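Local structure of N-formylglutamate amidohydrolase (Ralstonia eutropha, 2Q7S) at residues A[49-53]-A[54-58]; A[173-176]-A[177-180]; A[249-252]-A[253-257]. The protein binds a zinc ion and is probably an amidohydrolase acting on N-formylglutamate or a related substrate. All blocks are in the same frame, centred on the assembly; numbering follows the deposited sequence.

Interaction 1: residues A[49-53]-A[54-58]; sequences RLRGG and EDTHV. With ZN (zinc ion), chain C.
Arg51 and Glu54 meet as two flat groups set almost perpendicular to each other, the guanidinium and carboxylate planes being 88° apart. The carboxylate comes over one face of the guanidinium, with OE1 of Glu54 3.0 Å above the plane and displaced toward its rim. NH1 of Arg51 and OE2 of Glu54 lie 2.7 Å apart, yet the oxygen stands well out of the guanidinium plane; this salt bridge is held by charge alone, with no N-H directed at the acid. A bend in the arginine at chi3 (54°) brings the guanidinium back to Glu54, whose chain is extended beyond CG. OE1 is also held by its near neighbour Thr56, whose OG1 donates to the anti lone pair at 2.7 Å, and OE2 is hydrogen-bonded to the Tyr37 hydroxyl, so both oxygens of this buried acid are engaged. The backbone closes the same turn where Glu54 N donates to Arg51 O at 3.1 Å, ending the 3-10 segment 51-53. That segment follows the short helix 47-50, and after it the chain enters the loop that carries a zinc ligand, in a family placed in the zinc exopeptidase clan. Asp55, at the centre of an inverse gamma turn, binds the zinc ion through OD2 at 2.1 Å, alongside His32 and His172. Its other oxygen, OD1, forms a salt bridge with Arg253, so the metal and the arginine together probably fix the rotation of the carboxylate. Thr56 faces two neighbours with its methyl group: CG2 lies 3.9 Å from NH2 of Arg51 and sits over the centre of one face of the His57 ring. A type II turn from Asp55 to Val58 then leads into helix 58-61, with His57 at the N-cap position.

Interaction 2: residues A[173-176]-A[177-180]; sequences SMPN and NAYE
Pro175 and Ala178 are joined by the backbone hydrogen bond of a type I turn: Ala178 N donates to Pro175 O at 3.1 Å, with an N-H...O angle of 140°. A water extends the polar network round the same corner, giving a hydrogen to Asn176 O at 2.6 Å and accepting one from Tyr179 N, so that it bridges the turn to the first turn of the helix.

Apolar contacts are looser. The Ala178 methyl lies 4.5 Å from CB of the selenomethionine Met174 and 4.4 Å from CD of Pro175, while Tyr228 touches both Met174 and Ala178.

Among the polar side chains, Asn177 crosses the proline ring at about a right angle, its OD1 resting 3.5 Å from Pro175 CB. With CG between the backbone N and the carbonyl carbon (chi1 67°), the amide can serve two partners further along the helix: ND2 donates to Glu180 OE1 at 3.1 Å, tilted from the amide plane, and OD1 accepts from Arg181. Asn177 occupies the N-cap position without making a capping bond through its side chain.

The whole is a strand-to-helix connection at the end of strand 166-174, which carries the zinc ligand His172, leading through the type I turn into the short helix 178-181.

Interaction 3: residues A[249-252]-A[253-257]; sequences IEIR and RPLYM
The end of strand 244-252 in the mixed sheet runs straight into a 3-10 turn, and Arg252 and Leu255 meet across this corner. Leu255 N donates to Arg252 O at 3.1 Å with an N-H...O angle of 148°. The leucine side chain curls over the same oxygen, bringing its CB within 3.1 Å of Arg252 O. Arg252 itself runs across Pro254 and Leu255 at about right angles to both. Its CG is 3.7 Å from Pro254 CD, and a bend at chi3 (63°) carries the guanidinium over the turn, where NH2 lies 4.0 Å from Leu255 CD2 and NH1 equally near Pro254 CG. These are contacts of the guanidinium with hydrocarbon; its polar bonds go to Asp192, a salt bridge, and to Asn176.

On the apolar side, Ile251 CG2 reaches two neighbours, Leu255 CD1 at 4.0 Å and CD1 of the Tyr256 ring at the same distance. The isoleucine crosses both side chains at about a right angle, and helix 267-289 packs on it and on the ring through Leu271. Helix 267-289 thus covers the Ile251 and Tyr256 side of the corner, while the next arginine turns toward the zinc site. Arg253, extended from CG to NE, gives NE to Ser173, and its NH2 lies at the zinc site as a probable second-shell group. Its own carbonyl is gripped twice, by Tyr256 N and Met257 N, both at 3.0 Å. The Tyr256 hydroxyl is hydrogen-bonded to Thr56 O and to Ser173, and the CG of selenomethionine Met257 covers one face of the ring, offset toward the rim.

How the interactions relate
The three interactions follow one another in series along the chain, yet their centres lie only 9 to 12 Å apart. Interactions 2 and 3 begin on neighbouring strands of the mixed sheet, 166-174 and 244-252, and are stitched by a probable hydrogen bond from Arg253 N to Met174 O at 2.8 Å. Interaction 1 comes from the loop between helices 47-50 and 58-61. It meets interaction 2 through a probable hydrogen bond of Asp55 OD2 with Ser173 N (3.2 Å), and interaction 3 through Thr56 O and the Tyr256 hydroxyl. Segments distant in sequence thus converge beside the zinc ion, with one ligand in interaction 1 and another, His172, immediately before interaction 2.

Interaction 1: residues A[49-53]-A[54-58]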
# COMPACT_ATOMS: atom_id res chain seq x y z
N ARG A 49 9.13 -17.78 -5.16
CA ARG A 49 8.25 -17.35 -6.25
C ARG A 49 7.21 -16.33 -5.79
O ARG A 49 6.78 -15.48 -6.57
CB ARG A 49 7.54 -18.56 -6.84
CG ARG A 49 8.49 -19.51 -7.54
CD ARG A 49 8.31 -19.44 -9.04
NE ARG A 49 8.34 -18.06 -9.58
CZ ARG A 49 7.62 -17.65 -10.63
NH1 ARG A 49 6.78 -18.47 -11.28
NH2 ARG A 49 7.72 -16.38 -11.04
N LEU A 50 6.83 -16.44 -4.51
CA LEU A 50 5.80 -15.59 -3.88
C LEU A 50 6.32 -14.19 -3.50
O LEU A 50 5.60 -13.19 -3.61
CB LEU A 50 5.28 -16.30 -2.62
CG LEU A 50 4.65 -17.67 -2.85
CD1 LEU A 50 4.36 -18.42 -1.53
CD2 LEU A 50 3.39 -17.53 -3.69
N ARG A 51 7.57 -14.15 -3.05
CA ARG A 51 8.25 -12.91 -2.74
C ARG A 51 8.08 -11.87 -3.86
O ARG A 51 8.13 -10.65 -3.59
CB ARG A 51 9.73 -13.18 -2.38
CG ARG A 51 9.87 -13.90 -1.02
CD ARG A 51 11.29 -13.99 -0.54
NE ARG A 51 11.97 -12.67 -0.49
CZ ARG A 51 11.80 -11.77 0.48
NH1 ARG A 51 10.97 -12.01 1.48
NH2 ARG A 51 12.42 -10.60 0.44
N GLY A 52 7.81 -12.34 -5.09
CA GLY A 52 7.38 -11.49 -6.21
C GLY A 52 6.46 -10.33 -5.85
O GLY A 52 6.89 -9.18 -5.95
N GLY A 53 5.24 -10.63 -5.40
CA GLY A 53 4.19 -9.63 -5.03
C GLY A 53 4.42 -8.78 -3.78
O GLY A 53 3.53 -8.00 -3.37
N GLU A 54 5.58 -8.93 -3.15
CA GLU A 54 5.95 -8.10 -2.04
C GLU A 54 6.38 -6.71 -2.51
O GLU A 54 7.21 -6.58 -3.40
CB GLU A 54 7.18 -8.63 -1.31
CG GLU A 54 7.10 -9.93 -0.67
CD GLU A 54 8.42 -10.30 -0.03
OE1 GLU A 54 9.41 -9.53 -0.12
OE2 GLU A 54 8.46 -11.37 0.57
N ASP A 55 5.82 -5.70 -1.90
CA ASP A 55 6.39 -4.37 -1.94
C ASP A 55 7.49 -4.21 -0.85
O ASP A 55 7.34 -3.42 0.09
CB ASP A 55 5.33 -3.32 -1.67
CG ASP A 55 4.23 -3.35 -2.66
OD1 ASP A 55 4.11 -4.35 -3.43
OD2 ASP A 55 3.45 -2.40 -2.55
N THR A 56 8.57 -4.96 -1.05
CA THR A 56 9.63 -5.12 -0.03
C THR A 56 10.30 -3.78 0.33
O THR A 56 10.52 -2.90 -0.55
CB THR A 56 10.70 -6.15 -0.51
OG1 THR A 56 10.04 -7.16 -1.26
CG2 THR A 56 11.48 -6.79 0.65
N HIS A 57 10.58 -3.63 1.63
CA HIS A 57 11.25 -2.47 2.23
C HIS A 57 10.50 -1.14 2.19
O HIS A 57 11.05 -0.15 2.61
CB HIS A 57 12.61 -2.24 1.59
CG HIS A 57 13.46 -3.45 1.47
ND1 HIS A 57 13.80 -4.23 2.55
CD2 HIS A 57 14.07 -4.01 0.39
CE1 HIS A 57 14.55 -5.25 2.14
NE2 HIS A 57 14.74 -5.13 0.84
N VAL A 58 9.27 -1.11 1.66
CA VAL A 58 8.54 0.17 1.47
C VAL A 58 8.29 0.87 2.78
O VAL A 58 8.38 2.10 2.89
CB VAL A 58 7.18 -0.03 0.71
CG1 VAL A 58 6.27 1.16 0.92
CG2 VAL A 58 7.51 -0.22 -0.76
ZN ZN C . 1.52 -2.54 -3.31

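Interaction 2: residues A[173-176]-A[177-180]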
# COMPACT_ATOMS: atom_id res chain seq x y z
N SER A 173 5.34 -0.18 -3.78
CA SER A 173 6.29 -0.24 -4.89
C SER A 173 5.77 -1.16 -5.99
O SER A 173 5.00 -2.07 -5.76
CB SER A 173 7.66 -0.70 -4.39
OG SER A 173 7.63 -2.06 -4.04
N MSE A 174 6.32 -1.00 -7.17
CA MSE A 174 5.84 -1.69 -8.32
C MSE A 174 7.03 -2.19 -9.16
O MSE A 174 8.12 -1.56 -9.18
CB MSE A 174 4.94 -0.74 -9.12
CG MSE A 174 5.52 0.61 -9.35
SE MSE A 174 4.44 1.76 -10.51
CE MSE A 174 5.91 3.00 -10.64
N PRO A 175 6.83 -3.32 -9.87
CA PRO A 175 7.86 -3.85 -10.74
C PRO A 175 8.01 -3.05 -12.02
O PRO A 175 7.10 -2.28 -12.41
CB PRO A 175 7.36 -5.27 -11.04
CG PRO A 175 5.91 -5.15 -10.93
CD PRO A 175 5.64 -4.17 -9.85
N ASN A 176 9.14 -3.21 -12.68
CA ASN A 176 9.43 -2.44 -13.84
C ASN A 176 8.46 -2.77 -14.98
O ASN A 176 8.12 -1.93 -15.81
CB ASN A 176 10.88 -2.68 -14.25
CG ASN A 176 11.63 -1.40 -14.55
OD1 ASN A 176 11.29 -0.34 -14.05
ND2 ASN A 176 12.66 -1.50 -15.37
N ASN A 177 7.98 -4.00 -14.98
CA ASN A 177 7.02 -4.43 -15.97
C ASN A 177 5.58 -4.36 -15.48
O ASN A 177 4.76 -5.16 -15.90
CB ASN A 177 7.39 -5.83 -16.48
CG ASN A 177 7.26 -6.91 -15.43
OD1 ASN A 177 6.98 -6.64 -14.27
ND2 ASN A 177 7.46 -8.15 -15.85
N ALA A 178 5.26 -3.40 -14.61
CA ALA A 178 3.88 -3.25 -14.14
C ALA A 178 2.83 -3.13 -15.27
O ALA A 178 1.71 -3.60 -15.11
CB ALA A 178 3.76 -2.09 -13.22
N TYR A 179 3.20 -2.53 -16.40
CA TYR A 179 2.30 -2.38 -17.55
C TYR A 179 1.98 -3.75 -18.19
O TYR A 179 0.84 -4.04 -18.52
CB TYR A 179 2.88 -1.44 -18.61
CG TYR A 179 2.71 0.07 -18.38
CD1 TYR A 179 1.45 0.62 -18.12
CD2 TYR A 179 3.79 0.93 -18.48
CE1 TYR A 179 1.29 1.98 -17.91
CE2 TYR A 179 3.64 2.31 -18.29
CZ TYR A 179 2.40 2.83 -18.01
OH TYR A 179 2.20 4.17 -17.85
N GLU A 180 3.02 -4.57 -18.36
CA GLU A 180 2.90 -5.93 -18.90
C GLU A 180 2.03 -6.82 -18.01
O GLU A 180 1.15 -7.54 -18.50
CB GLU A 180 4.32 -6.51 -19.06
CG GLU A 180 4.43 -7.99 -19.39
CD GLU A 180 5.88 -8.42 -19.70
OE1 GLU A 180 6.80 -8.10 -18.91
OE2 GLU A 180 6.11 -9.09 -20.73
O HOH W 1 6.08 -1.30 -17.25

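Interaction 3: residues A[249-252]-A[253-257]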
# COMPACT_ATOMS: atom_id res chain seq x y z
N ILE A 249 0.63 6.08 -3.35
CA ILE A 249 1.95 6.38 -3.95
C ILE A 249 2.73 5.12 -4.27
O ILE A 249 3.03 4.29 -3.34
CB ILE A 249 2.85 7.26 -3.00
CG1 ILE A 249 2.11 8.54 -2.58
CG2 ILE A 249 4.19 7.56 -3.70
CD1 ILE A 249 2.96 9.55 -1.75
N GLU A 250 3.12 4.98 -5.54
CA GLU A 250 3.82 3.78 -6.03
C GLU A 250 5.24 4.11 -6.50
O GLU A 250 5.41 4.99 -7.28
CB GLU A 250 3.05 3.17 -7.20
CG GLU A 250 1.63 2.77 -6.88
CD GLU A 250 1.46 1.30 -6.69
OE1 GLU A 250 2.44 0.54 -6.83
OE2 GLU A 250 0.32 0.89 -6.38
N ILE A 251 6.24 3.38 -6.01
CA ILE A 251 7.62 3.57 -6.35
C ILE A 251 8.14 2.43 -7.25
O ILE A 251 8.09 1.24 -6.88
CB ILE A 251 8.48 3.62 -5.03
CG1 ILE A 251 8.01 4.75 -4.12
CG2 ILE A 251 9.95 3.75 -5.28
CD1 ILE A 251 8.78 4.82 -2.85
N ARG A 252 8.70 2.78 -8.39
CA ARG A 252 9.36 1.81 -9.28
C ARG A 252 10.52 1.12 -8.50
O ARG A 252 11.51 1.72 -8.11
CB ARG A 252 9.88 2.51 -10.53
CG ARG A 252 10.17 1.65 -11.74
CD ARG A 252 10.36 2.53 -13.00
NE ARG A 252 11.51 3.44 -12.92
CZ ARG A 252 12.74 3.13 -13.35
NH1 ARG A 252 13.00 1.92 -13.82
NH2 ARG A 252 13.71 4.02 -13.29
N ARG A 253 10.39 -0.17 -8.32
CA ARG A 253 11.27 -1.00 -7.49
C ARG A 253 12.76 -0.93 -7.76
O ARG A 253 13.52 -0.93 -6.79
CB ARG A 253 10.78 -2.47 -7.53
CG ARG A 253 9.62 -2.71 -6.59
CD ARG A 253 8.96 -4.07 -6.86
NE ARG A 253 7.70 -4.23 -6.17
CZ ARG A 253 6.87 -5.24 -6.43
NH1 ARG A 253 7.22 -6.15 -7.31
NH2 ARG A 253 5.74 -5.36 -5.79
N PRO A 254 13.19 -0.87 -9.06
CA PRO A 254 14.61 -0.78 -9.39
C PRO A 254 15.31 0.38 -8.73
O PRO A 254 16.51 0.30 -8.47
CB PRO A 254 14.65 -0.65 -10.92
CG PRO A 254 13.46 -1.24 -11.37
CD PRO A 254 12.39 -0.94 -10.29
N LEU A 255 14.54 1.41 -8.41
CA LEU A 255 15.05 2.58 -7.68
C LEU A 255 15.69 2.26 -6.33
O LEU A 255 16.44 3.07 -5.82
CB LEU A 255 13.92 3.58 -7.45
CG LEU A 255 13.31 4.27 -8.68
CD1 LEU A 255 12.26 5.25 -8.22
CD2 LEU A 255 14.37 4.98 -9.46
N TYR A 256 15.33 1.15 -5.72
CA TYR A 256 15.84 0.85 -4.38
C TYR A 256 16.23 -0.59 -4.08
O TYR A 256 16.98 -0.81 -3.14
CB TYR A 256 14.81 1.33 -3.33
CG TYR A 256 13.55 0.53 -3.22
CD1 TYR A 256 12.45 0.85 -3.99
CD2 TYR A 256 13.47 -0.51 -2.34
CE1 TYR A 256 11.27 0.14 -3.85
CE2 TYR A 256 12.33 -1.26 -2.21
CZ TYR A 256 11.20 -0.91 -2.97
OH TYR A 256 10.05 -1.65 -2.82
N MSE A 257 15.78 -1.55 -4.89
CA MSE A 257 16.10 -2.96 -4.67
C MSE A 257 16.36 -3.69 -5.96
O MSE A 257 16.01 -3.21 -7.06
CB MSE A 257 14.97 -3.66 -3.92
CG MSE A 257 13.67 -3.51 -4.60
SE MSE A 257 12.19 -4.54 -3.83
CE MSE A 257 11.96 -5.95 -5.12